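Local structure of vanadium-dependent bromoperoxidase (Corallina officinalis, 1QHB) at residues 550-553 and 554-557; 531-534 and 535-538; 11-14 and 15-19. The protein catalyses the bromination of organic substrates with hydrogen peroxide and bromide, binding one vanadate and one stability-enhancing calcium ion in each subunit of a homododecamer. All coordinates share one frame; numbering follows the deposited sequence.

Interaction 1 of 3, residues 550-553 and 554-557. With PO4 (phosphate ion), chain G.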
# COMPACT_ATOMS: atom_id res chain seq x y z
N VAL A 550 31.95 -18.27 -40.18
CA VAL A 550 31.14 -17.18 -39.70
C VAL A 550 31.19 -16.87 -38.23
O VAL A 550 30.50 -15.92 -37.78
CB VAL A 550 29.64 -17.32 -40.14
CG1 VAL A 550 29.58 -17.44 -41.66
CG2 VAL A 550 28.97 -18.52 -39.49
N HIS A 551 31.99 -17.58 -37.45
CA HIS A 551 32.18 -17.30 -36.04
C HIS A 551 33.61 -17.65 -35.61
O HIS A 551 34.26 -18.49 -36.26
CB HIS A 551 31.24 -18.17 -35.17
CG HIS A 551 29.94 -17.43 -34.98
ND1 HIS A 551 29.87 -16.18 -34.41
CD2 HIS A 551 28.70 -17.72 -35.41
CE1 HIS A 551 28.61 -15.79 -34.44
NE2 HIS A 551 27.88 -16.68 -35.05
N TYR A 552 34.03 -17.13 -34.47
CA TYR A 552 35.30 -17.54 -33.88
C TYR A 552 35.05 -18.49 -32.73
O TYR A 552 33.93 -18.47 -32.17
CB TYR A 552 35.98 -16.33 -33.24
CG TYR A 552 36.04 -15.08 -34.10
CD1 TYR A 552 34.99 -14.17 -34.14
CD2 TYR A 552 37.19 -14.83 -34.83
CE1 TYR A 552 35.05 -13.02 -34.90
CE2 TYR A 552 37.28 -13.64 -35.58
CZ TYR A 552 36.21 -12.77 -35.61
OH TYR A 552 36.35 -11.62 -36.35
N PHE A 553 36.05 -19.20 -32.25
CA PHE A 553 35.85 -20.05 -31.05
C PHE A 553 35.17 -19.36 -29.87
O PHE A 553 34.24 -19.90 -29.25
CB PHE A 553 37.23 -20.59 -30.62
CG PHE A 553 37.04 -21.61 -29.50
CD1 PHE A 553 36.71 -22.92 -29.79
CD2 PHE A 553 37.19 -21.25 -28.16
CE1 PHE A 553 36.54 -23.86 -28.79
CE2 PHE A 553 37.02 -22.18 -27.20
CZ PHE A 553 36.70 -23.49 -27.47
N SER A 554 35.62 -18.19 -29.44
CA SER A 554 35.16 -17.46 -28.27
C SER A 554 33.70 -17.04 -28.37
O SER A 554 32.97 -17.05 -27.36
CB SER A 554 36.03 -16.21 -28.00
OG SER A 554 36.06 -15.42 -29.22
N ASP A 555 33.17 -16.77 -29.55
CA ASP A 555 31.80 -16.48 -29.77
C ASP A 555 30.93 -17.68 -29.34
O ASP A 555 29.84 -17.53 -28.77
CB ASP A 555 31.48 -16.34 -31.29
CG ASP A 555 32.11 -15.14 -31.98
OD1 ASP A 555 32.60 -14.16 -31.34
OD2 ASP A 555 32.01 -15.18 -33.25
N GLN A 556 31.37 -18.86 -29.75
CA GLN A 556 30.63 -20.10 -29.48
C GLN A 556 30.64 -20.48 -28.00
O GLN A 556 29.60 -20.69 -27.35
CB GLN A 556 31.18 -21.25 -30.35
CG GLN A 556 31.17 -20.95 -31.84
CD GLN A 556 30.01 -20.14 -32.34
OE1 GLN A 556 29.89 -18.94 -32.13
NE2 GLN A 556 29.04 -20.68 -33.03
N PHE A 557 31.85 -20.61 -27.47
CA PHE A 557 31.95 -21.02 -26.05
C PHE A 557 31.21 -20.04 -25.14
O PHE A 557 30.41 -20.43 -24.30
CB PHE A 557 33.38 -21.25 -25.63
CG PHE A 557 33.51 -21.67 -24.17
CD1 PHE A 557 33.20 -22.95 -23.80
CD2 PHE A 557 33.96 -20.78 -23.22
CE1 PHE A 557 33.33 -23.34 -22.49
CE2 PHE A 557 34.09 -21.18 -21.90
CZ PHE A 557 33.76 -22.48 -21.52
P PO4 G . 24.70 -17.02 -35.98
O1 PO4 G . 25.67 -16.63 -37.04
O2 PO4 G . 24.97 -18.39 -35.46
O3 PO4 G . 23.34 -16.94 -36.52
O4 PO4 G . 24.90 -16.03 -34.85

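Interaction 2 of 3, residues 531-534 and 535-538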
# COMPACT_ATOMS: atom_id res chain seq x y z
N ALA A 531 24.56 -37.19 -21.59
CA ALA A 531 25.01 -35.82 -21.33
C ALA A 531 26.22 -35.48 -22.19
O ALA A 531 26.34 -34.34 -22.71
CB ALA A 531 25.38 -35.58 -19.87
N GLY A 532 27.20 -36.39 -22.25
CA GLY A 532 28.40 -36.06 -23.06
C GLY A 532 28.07 -36.00 -24.54
O GLY A 532 28.66 -35.18 -25.22
N GLU A 533 27.15 -36.80 -25.09
CA GLU A 533 26.79 -36.75 -26.49
C GLU A 533 25.84 -35.56 -26.79
O GLU A 533 25.72 -35.13 -27.94
CB GLU A 533 26.14 -38.06 -26.94
CG GLU A 533 27.14 -39.23 -27.05
CD GLU A 533 28.26 -38.88 -28.04
OE1 GLU A 533 27.95 -38.84 -29.26
OE2 GLU A 533 29.37 -38.61 -27.56
N LEU A 534 25.15 -35.04 -25.77
CA LEU A 534 24.29 -33.85 -25.98
C LEU A 534 25.18 -32.63 -25.97
O LEU A 534 25.08 -31.72 -26.80
CB LEU A 534 23.20 -33.74 -24.93
CG LEU A 534 22.02 -34.71 -25.04
CD1 LEU A 534 21.15 -34.63 -23.77
CD2 LEU A 534 21.19 -34.41 -26.28
N ASN A 535 26.16 -32.62 -25.05
CA ASN A 535 27.16 -31.57 -25.02
C ASN A 535 27.93 -31.60 -26.33
O ASN A 535 28.21 -30.58 -26.96
CB ASN A 535 28.16 -31.68 -23.85
CG ASN A 535 27.60 -31.36 -22.49
OD1 ASN A 535 26.49 -30.83 -22.29
ND2 ASN A 535 28.35 -31.70 -21.44
N LYS A 536 28.32 -32.78 -26.81
CA LYS A 536 29.03 -32.89 -28.10
C LYS A 536 28.24 -32.29 -29.27
O LYS A 536 28.78 -31.64 -30.16
CB LYS A 536 29.32 -34.38 -28.37
CG LYS A 536 30.20 -34.53 -29.63
CD LYS A 536 30.58 -35.96 -29.94
CE LYS A 536 31.55 -36.54 -28.90
NZ LYS A 536 31.67 -38.02 -28.95
N LEU A 537 26.94 -32.59 -29.31
CA LEU A 537 26.03 -32.10 -30.33
C LEU A 537 25.94 -30.57 -30.31
O LEU A 537 26.03 -29.89 -31.36
CB LEU A 537 24.64 -32.69 -30.07
CG LEU A 537 23.50 -32.28 -31.03
CD1 LEU A 537 23.79 -32.77 -32.43
CD2 LEU A 537 22.16 -32.85 -30.56
N ALA A 538 25.83 -29.99 -29.12
CA ALA A 538 25.90 -28.53 -28.99
C ALA A 538 27.19 -28.00 -29.57
O ALA A 538 27.20 -27.07 -30.37
CB ALA A 538 25.79 -28.09 -27.53
O HOH W 1 29.92 -39.89 -31.16

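Interaction 3 of 3, residues 11-14 and 15-19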
# COMPACT_ATOMS: atom_id res chain seq x y z
N ARG A 11 -8.97 -19.63 -7.29
CA ARG A 11 -8.01 -20.13 -8.26
C ARG A 11 -7.40 -19.00 -9.07
O ARG A 11 -6.18 -18.94 -9.24
CB ARG A 11 -8.76 -21.12 -9.21
CG ARG A 11 -7.92 -21.60 -10.37
CD ARG A 11 -6.78 -22.48 -9.91
NE ARG A 11 -5.95 -22.84 -11.07
CZ ARG A 11 -4.98 -23.76 -11.17
NH1 ARG A 11 -4.64 -24.54 -10.15
NH2 ARG A 11 -4.30 -23.92 -12.28
N ALA A 12 -8.21 -18.07 -9.54
CA ALA A 12 -7.76 -16.94 -10.34
C ALA A 12 -6.69 -16.15 -9.61
O ALA A 12 -5.65 -15.79 -10.13
CB ALA A 12 -8.95 -16.05 -10.71
N LYS A 13 -6.90 -15.88 -8.33
CA LYS A 13 -5.97 -15.11 -7.52
C LYS A 13 -4.68 -15.82 -7.22
O LYS A 13 -3.57 -15.25 -7.20
CB LYS A 13 -6.67 -14.71 -6.21
CG LYS A 13 -5.94 -13.59 -5.52
CD LYS A 13 -5.79 -12.35 -6.39
CE LYS A 13 -5.35 -11.15 -5.55
NZ LYS A 13 -4.32 -11.51 -4.54
N ALA A 14 -4.73 -17.14 -7.01
CA ALA A 14 -3.56 -17.97 -6.84
C ALA A 14 -2.78 -17.98 -8.16
O ALA A 14 -1.55 -18.06 -8.10
CB ALA A 14 -3.96 -19.42 -6.51
N SER A 15 -3.46 -18.01 -9.31
CA SER A 15 -2.72 -18.00 -10.58
C SER A 15 -2.00 -16.67 -10.72
O SER A 15 -0.84 -16.62 -11.07
CB SER A 15 -3.70 -18.14 -11.78
OG SER A 15 -2.94 -18.04 -12.97
N PHE A 16 -2.67 -15.54 -10.39
CA PHE A 16 -2.08 -14.22 -10.49
C PHE A 16 -0.87 -14.11 -9.60
O PHE A 16 0.18 -13.61 -9.99
CB PHE A 16 -3.11 -13.14 -10.09
CG PHE A 16 -2.55 -11.75 -9.96
CD1 PHE A 16 -2.30 -10.98 -11.07
CD2 PHE A 16 -2.29 -11.22 -8.70
CE1 PHE A 16 -1.79 -9.71 -10.97
CE2 PHE A 16 -1.75 -9.94 -8.58
CZ PHE A 16 -1.46 -9.16 -9.73
N ASP A 17 -1.04 -14.54 -8.35
CA ASP A 17 0.03 -14.52 -7.35
C ASP A 17 1.21 -15.41 -7.74
O ASP A 17 2.35 -15.12 -7.36
CB ASP A 17 -0.57 -15.00 -5.99
CG ASP A 17 -1.36 -13.93 -5.29
OD1 ASP A 17 -1.34 -12.75 -5.67
OD2 ASP A 17 -2.06 -14.28 -4.32
N THR A 18 0.97 -16.54 -8.42
CA THR A 18 2.11 -17.38 -8.87
C THR A 18 2.96 -16.63 -9.89
O THR A 18 4.20 -16.56 -9.75
CB THR A 18 1.58 -18.70 -9.45
OG1 THR A 18 0.88 -19.39 -8.42
CG2 THR A 18 2.72 -19.60 -9.91
N ARG A 19 2.31 -15.92 -10.82
CA ARG A 19 2.98 -15.15 -11.87
C ARG A 19 3.76 -13.99 -11.30
O ARG A 19 4.84 -13.71 -11.82
CB ARG A 19 1.95 -14.67 -12.92
CG ARG A 19 1.46 -15.86 -13.78
CD ARG A 19 0.28 -15.52 -14.68
NE ARG A 19 0.72 -14.68 -15.79
CZ ARG A 19 0.13 -14.57 -16.97
NH1 ARG A 19 -0.98 -15.25 -17.19
NH2 ARG A 19 0.69 -13.76 -17.85

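Interaction 1 of 3, residues 550-553 and 554-557
The vanadate pocket of this haloperoxidase holds His551, which is backed by Asp555 where the loop after helix 530-548 turns into helix 553-574, with Tyr552 as the N-cap residue. A phosphate ion, probably from the crystallisation liquor, occupies the vanadate site. His551 NE2 faces it, giving a hydrogen bond of 3.1 Å to PO4 O4 and a weak one to PO4 O1. Lys398, Arg406, Ser483, Gly484, His485 and Arg545 complete the grip on the anion. In the active enzyme His551 probably binds vanadate, as in related haloperoxidases.

The other ring nitrogen looks back at the helix. His551 ND1 lies 2.6 Å from Asp555 OD2, a nearly straight bond (165°) in the imidazole plane, while the carboxylate stands almost perpendicular to the ring and is met on its anti side, well out of its own plane. The backbone N of Tyr552 reaches the same Asp555 OD2 at 3.1 Å from above the carboxylate plane, on the opposite face, and Ser480 also bonds to that oxygen. With Asp555 OD1 paired to Arg404 in a salt bridge, the carboxylate is pinned at both oxygens, and, with the phosphate at NE2, it holds the histidine ring in its rotation. Asp555 reaches back because its CG lies anti to the carbonyl carbon, beside the backbone N (chi1 -67°).

Gln556 OE1 lies over one face of the imidazole: the chain bends at chi2 and lays the amide 23° from parallel to the ring, while NE2 is bonded to Ala542 and Ser483. Along the helix, Phe557 N bonds to Phe553 O at 3.1 Å, and the two phenylalanine side chains run side by side. Gln556 OE1 itself sits nearer the ring's rim than its centre, 3.2 Å from His551 CG.

Interaction 2 of 3, residues 531-534 and 535-538
Glu533 and Lys536 run side by side on one flank of helix 530-548, and their conformations bring the two charged ends together. The glutamate leaves with CG anti to the carbonyl carbon (chi1 -72°) and then bends at chi2 (-59°), which turns its carboxylate forward, toward Lys536 on the next turn. The lysine starts extended, its CG anti to the backbone N, and folds at chi3 (-69°), so that the ammonium comes round to meet it. Lys536 NZ lies 2.8 Å from Glu533 OE2, on the syn lone pair, in a hydrogen-bonded salt bridge; Lys536 CE follows at 3.3 Å from the same oxygen. A water donates to Glu533 OE1 at 2.9 Å and accepts a weak bond from Lys536 NZ, a looser second link between the pair. Both ends are tied beyond the helix as well: Glu533 OE1 accepts from Gln239 N, and Lys536 NZ donates to the carbonyls of Val233 and Pro235. With an alanine at Glu533, the buried ammonium of Lys536 would probably lose its counter-charge and Gln239 N this acceptor.

Asn535 belongs to another flank. Its CG rests 3.2 Å from Ala531 O, the carbonyl that takes the Asn535 N bond at 2.9 Å, while its amide is used elsewhere: ND2 donates to the Pro229 carbonyl and OD1 accepts from Lys497 NZ. Leu534 and Leu537 both pack on Ala342 of helix 337-349; Leu534 also touches helix 484-499. Beneath the side chains, Lys536 N bonds to Gly532 O at 2.9 Å and Ala538 N to Leu534 O at 3.0 Å. The Glu533-Lys536 salt bridge is an i to i+3 pair, and the i to i+4 backbone bonds are those of an alpha-helix, here one packed into the helical core of the haloperoxidase fold.

Interaction 3 of 3, residues 11-14 and 15-19
Ala14 O is held twice by one residue: Thr18 OG1 donates to it at 2.8 Å and Thr18 N at 3.0 Å, the two donors arriving from opposite faces of the carbonyl plane. The hydroxyl gets there because OG1 lies beside the backbone N and anti to the carbonyl carbon (chi1 -61°), which turns it back toward the preceding helical turn. This is the familiar use of a helical threonine, whose side chain doubles the backbone bond one turn earlier.

The other bonds in these first turns of helix 11-28 are ordinary backbone ones, with Ser15 N bonded to Arg11 O at 2.9 Å and Asp17 N to Lys13 O at 2.9 Å. Above that last bond, Lys13 and Asp17 slant across each other. The lysine, bent at chi2 and again at chi4, curls its ammonium toward the acid, but Lys13 NZ stays 3.4 Å from Asp17 OD1, a weak hydrogen bond within a salt bridge. Asp17 OD2 finds its stronger partner in Gln9, just before the helix. Lys13 CD also lies 4.3 Å from Phe16 CD2, a loose apolar approach.

Other charge pairs reach across to neighbouring subunits. Arg11 forms a salt bridge with Asp138 of a second subunit and a hydrogen bond to its Leu130 carbonyl, and Arg19 pairs with Glu573 of that subunit; Ala14 and Thr18 pack on Ala5 and Asn7 of a third. The chemistry thus implies a helix stabilised internally by backbone and threonine bonds, with its arginines committed to the joints of the dodecamer.

In the fold
Along the chain the order is interaction 3, then 2, then 1. Interactions 2 and 1 belong to consecutive helices, 530-548 and 553-574, joined by the short loop that carries His551; their centres are about 17 Å apart, and their nearest atoms about 7 Å. Interaction 1 is close to the middle of the chain, at the anion pocket, and interaction 2 is buried farther from it on the preceding helix. Interaction 3 stands apart on the N-terminal helix 11-28, its centre about 42 Å from that of interaction 1 and 38 Å from that of interaction 2. The set thus pairs a buried core, anion pocket included, with an N-terminal helix that meets neighbouring subunits.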